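Local coordinates for protein probable amidase (Thermus thermophilus, PDB 2DC0) that is a probable amidase of the amidase family, with an alpha/beta fold in which helices surround a large mixed beta sheet, at residues 150-155 and 173-178; 398-401 and 407-410. All blocks are in the same frame, centred on the assembly; numbering follows the deposited sequence.

Contact 1: 150-155 and 173-178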
loop_
_atom_site.group_PDB
_atom_site.type_symbol
_atom_site.label_atom_id
_atom_site.label_comp_id
_atom_site.label_asym_id
_atom_site.label_seq_id
_atom_site.Cartn_x
_atom_site.Cartn_y
_atom_site.Cartn_z
ATOM N N GLY A 150 -4.575 29.389 -0.347
ATOM C CA GLY A 150 -4.432 30.487 0.585
ATOM C C GLY A 150 -3.290 30.237 1.546
ATOM O O GLY A 150 -2.565 31.161 1.892
ATOM N N SER A 151 -3.123 28.992 1.981
ATOM C CA SER A 151 -2.049 28.668 2.910
ATOM C C SER A 151 -0.666 28.903 2.317
ATOM O O SER A 151 0.212 29.449 2.981
ATOM C CB SER A 151 -2.158 27.215 3.383
ATOM O OG SER A 151 -3.232 27.049 4.287
ATOM N N ALA A 152 -0.468 28.489 1.068
ATOM C CA ALA A 152 0.821 28.663 0.415
ATOM C C ALA A 152 1.123 30.149 0.185
ATOM O O ALA A 152 2.239 30.609 0.420
ATOM C CB ALA A 152 0.841 27.906 -0.916
ATOM N N VAL A 153 0.123 30.892 -0.272
ATOM C CA VAL A 153 0.291 32.315 -0.529
ATOM C C VAL A 153 0.568 33.070 0.771
ATOM O O VAL A 153 1.406 33.980 0.806
ATOM C CB VAL A 153 -0.969 32.905 -1.207
ATOM C CG1 VAL A 153 -0.844 34.421 -1.336
ATOM C CG2 VAL A 153 -1.153 32.274 -2.582
ATOM N N ALA A 154 -0.130 32.693 1.840
ATOM C CA ALA A 154 0.069 33.341 3.135
ATOM C C ALA A 154 1.517 33.153 3.588
ATOM O O ALA A 154 2.189 34.110 3.985
ATOM C CB ALA A 154 -0.892 32.750 4.170
ATOM N N VAL A 155 1.998 31.914 3.512
ATOM C CA VAL A 155 3.370 31.594 3.908
ATOM C C VAL A 155 4.384 32.326 3.025
ATOM O O VAL A 155 5.393 32.841 3.513
ATOM C CB VAL A 155 3.627 30.061 3.830
ATOM C CG1 VAL A 155 5.099 29.748 4.094
ATOM C CG2 VAL A 155 2.753 29.349 4.854
ATOM N N ARG A 173 1.714 20.107 -2.281
ATOM C CA ARG A 173 2.863 20.275 -3.160
ATOM C C ARG A 173 2.642 21.232 -4.334
ATOM O O ARG A 173 3.514 22.049 -4.644
ATOM C CB ARG A 173 3.311 18.896 -3.651
ATOM C CG ARG A 173 3.778 18.008 -2.496
ATOM C CD ARG A 173 3.764 16.529 -2.857
ATOM N NE ARG A 173 2.401 16.005 -2.927
ATOM C CZ ARG A 173 2.045 14.972 -3.680
ATOM N NH1 ARG A 173 2.956 14.355 -4.430
ATOM N NH2 ARG A 173 0.780 14.553 -3.690
ATOM N N ILE A 174 1.482 21.152 -4.981
ATOM C CA ILE A 174 1.192 22.023 -6.119
ATOM C C ILE A 174 1.214 23.510 -5.745
ATOM O O ILE A 174 1.910 24.299 -6.375
ATOM C CB ILE A 174 -0.165 21.640 -6.769
ATOM C CG1 ILE A 174 -0.032 20.238 -7.390
ATOM C CG2 ILE A 174 -0.553 22.659 -7.846
ATOM C CD1 ILE A 174 -1.340 19.574 -7.713
ATOM N N PRO A 175 0.451 23.914 -4.715
ATOM C CA PRO A 175 0.484 25.338 -4.361
ATOM C C PRO A 175 1.861 25.773 -3.850
ATOM O O PRO A 175 2.275 26.918 -4.059
ATOM C CB PRO A 175 -0.628 25.474 -3.314
ATOM C CG PRO A 175 -0.724 24.107 -2.715
ATOM C CD PRO A 175 -0.542 23.186 -3.907
ATOM N N ALA A 176 2.579 24.863 -3.196
ATOM C CA ALA A 176 3.918 25.190 -2.707
ATOM C C ALA A 176 4.792 25.506 -3.914
ATOM O O ALA A 176 5.507 26.505 -3.926
ATOM C CB ALA A 176 4.508 24.008 -1.925
ATOM N N GLY A 177 4.723 24.650 -4.933
ATOM C CA GLY A 177 5.517 24.867 -6.131
ATOM C C GLY A 177 5.174 26.184 -6.805
ATOM O O GLY A 177 6.056 26.988 -7.099
ATOM N N PHE A 178 3.881 26.395 -7.039
ATOM C CA PHE A 178 3.357 27.596 -7.678
ATOM C C PHE A 178 3.778 28.903 -7.015
ATOM O O PHE A 178 4.047 29.903 -7.695
ATOM C CB PHE A 178 1.824 27.552 -7.686
ATOM C CG PHE A 178 1.226 26.763 -8.823
ATOM C CD1 PHE A 178 1.863 25.642 -9.340
ATOM C CD2 PHE A 178 -0.010 27.133 -9.347
ATOM C CE1 PHE A 178 1.280 24.897 -10.367
ATOM C CE2 PHE A 178 -0.605 26.399 -10.370
ATOM C CZ PHE A 178 0.044 25.276 -10.880
#

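Contact 2: 398-401 and 407-410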
loop_
_atom_site.group_PDB
_atom_site.type_symbol
_atom_site.label_atom_id
_atom_site.label_comp_id
_atom_site.label_asym_id
_atom_site.label_seq_id
_atom_site.Cartn_x
_atom_site.Cartn_y
_atom_site.Cartn_z
ATOM N N LEU A 398 9.889 21.506 -2.841
ATOM C CA LEU A 398 10.699 22.680 -2.519
ATOM C C LEU A 398 11.110 23.386 -3.805
ATOM O O LEU A 398 11.265 22.749 -4.850
ATOM C CB LEU A 398 11.954 22.295 -1.711
ATOM C CG LEU A 398 12.782 21.035 -2.020
ATOM C CD1 LEU A 398 12.849 20.744 -3.492
ATOM C CD2 LEU A 398 14.183 21.250 -1.435
ATOM N N PRO A 399 11.292 24.716 -3.748
ATOM C CA PRO A 399 11.682 25.505 -4.924
ATOM C C PRO A 399 13.017 25.093 -5.504
ATOM O O PRO A 399 13.962 24.848 -4.761
ATOM C CB PRO A 399 11.723 26.941 -4.391
ATOM C CG PRO A 399 10.796 26.907 -3.216
ATOM C CD PRO A 399 11.126 25.588 -2.571
ATOM N N PHE A 400 13.106 25.024 -6.828
ATOM C CA PHE A 400 14.369 24.647 -7.442
ATOM C C PHE A 400 14.663 25.437 -8.716
ATOM O O PHE A 400 15.796 25.444 -9.194
ATOM C CB PHE A 400 14.393 23.133 -7.722
ATOM C CG PHE A 400 13.940 22.747 -9.110
ATOM C CD1 PHE A 400 14.868 22.527 -10.125
ATOM C CD2 PHE A 400 12.588 22.567 -9.389
ATOM C CE1 PHE A 400 14.455 22.129 -11.398
ATOM C CE2 PHE A 400 12.164 22.170 -10.655
ATOM C CZ PHE A 400 13.098 21.948 -11.661
ATOM N N ALA A 401 13.655 26.111 -9.261
ATOM C CA ALA A 401 13.864 26.884 -10.482
ATOM C C ALA A 401 12.848 28.010 -10.673
ATOM O O ALA A 401 11.903 28.157 -9.892
ATOM C CB ALA A 401 13.841 25.949 -11.692
ATOM N N PRO A 407 7.964 30.774 -9.751
ATOM C CA PRO A 407 8.548 29.652 -9.010
ATOM C C PRO A 407 8.166 28.314 -9.632
ATOM O O PRO A 407 7.058 28.152 -10.146
ATOM C CB PRO A 407 7.943 29.801 -7.611
ATOM C CG PRO A 407 7.655 31.267 -7.509
ATOM C CD PRO A 407 7.111 31.591 -8.873
ATOM N N VAL A 408 9.099 27.370 -9.588
ATOM C CA VAL A 408 8.876 26.019 -10.087
ATOM C C VAL A 408 9.411 25.097 -9.000
ATOM O O VAL A 408 10.572 25.211 -8.612
ATOM C CB VAL A 408 9.660 25.727 -11.374
ATOM C CG1 VAL A 408 9.365 24.294 -11.828
ATOM C CG2 VAL A 408 9.278 26.711 -12.463
ATOM N N GLY A 409 8.575 24.190 -8.508
ATOM C CA GLY A 409 9.019 23.302 -7.449
ATOM C C GLY A 409 9.539 21.936 -7.852
ATOM O O GLY A 409 9.293 21.457 -8.963
ATOM N N LEU A 410 10.263 21.308 -6.928
ATOM C CA LEU A 410 10.844 19.983 -7.132
ATOM C C LEU A 410 10.286 19.005 -6.111
ATOM O O LEU A 410 10.104 19.349 -4.940
ATOM C CB LEU A 410 12.368 20.038 -6.971
ATOM C CG LEU A 410 13.134 18.718 -7.103
ATOM C CD1 LEU A 410 13.151 18.278 -8.573
ATOM C CD2 LEU A 410 14.574 18.898 -6.607
#

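Contact 1: 150-155 and 173-178
Ala152 meets Pro175 where helix 149-157 passes helix 173-179. The apolar part is one methyl against one ring carbon. Ala152 CB points at the second helix and sits 3.7 Å from Pro175 CB. No bulky side chain stands between them, and the CA atoms of Ala152 and Ala176 come within 5.6 Å.

The same methyl also lies against polar backbone. Pro175 O is 3.6 Å from Ala152 CB, and Ala176 N is 4.2 Å from that carbon. These are van der Waals contacts. No hydrogen bond crosses between the two segments. Pro175 O is instead satisfied by the side-chain amide of Asn179.

Both helices belong to the buried centre of the amidase fold. Helix 149-157 begins within the glycine- and serine-rich signature of this family, and Ser151 ends that run. Leu209 of strand 206-210 touches both Ala152 and Ala176, which joins the helix pair to the central sheet.

Polar side chains beside the contact bond elsewhere. Ser151 OG hydrogen-bonds to Thr115 and Ser163. Arg173 makes a salt bridge with Asp167.

The Phe178 ring leads away from helix 149-157 and meets the ring of Phe381. Within helix 173-179, Ile174 CG2 covers one face of the Phe178 ring, near its edge carbons.

Contact 2: 398-401 and 407-410
Two residues, Phe400 and Ala401, stand opposite the single Val408: a classic beta bulge in the hairpin of strands 395-403 and 406-413. The hairpin is part of the large mixed sheet.

Val408 O takes two donors at the bulge. Phe400 N reaches it at 3.1 Å in a nearly straight bond. Ala401 N reaches it at 3.3 Å, in the carbonyl plane. Val408 N returns a more bent bond to Ala401 O, from above that carbonyl's plane. Beyond the bulge, Leu398 and Leu410 form a hydrogen-bonded pair. Leu410 N lies 2.7 Å from Leu398 O, and Leu398 N donates back to Leu410 O. Pro399 and Gly409 form the non-hydrogen-bonded pair between.

The side chains of Leu398 and Leu410 run alongside each other in the same direction. Leu398 CG sits between its backbone N and carbonyl carbon (chi1 40°), which brings CD1 to within 3.6 Å of Leu410 CB. Leu410 continues onto Phe257 and Leu260 of helix 251-263.

The first torsion of Phe400 is off the staggered positions (chi1 93°) and turns the ring toward strand 406-413. The ring runs at about a right angle to the Leu410 side chain, with Phe400 CD2 3.5 Å from Leu410 CB. Ala401 CB sits over the centre of one ring face, and Leu410 CD1 lies over the opposite face. The CG1 branch of Val408 meets Phe400 CE2 at 3.7 Å. At the ring edge, near its plane, Gly409 O lies 3.4 Å from Phe400 CE2.

Contact 1 and contact 2 are neighbours, with centres about 12 Å apart. Both segments of contact 1 precede those of contact 2 in the chain. They meet at the C-terminal part of segment 173-178. There Gly177 O packs 3.4 Å from Pro407 CB, and Phe178 O lies 3.7 Å from Pro407 CD. The proline ring of the hairpin thus rests against backbone carbonyls of the helix. Contact 1 is the more central, about 7 Å from the centre of the chain, against about 14 Å for contact 2. In the large sheet, strand 182-185 separates strand 206-210, which touches contact 1, from strand 395-403 of contact 2.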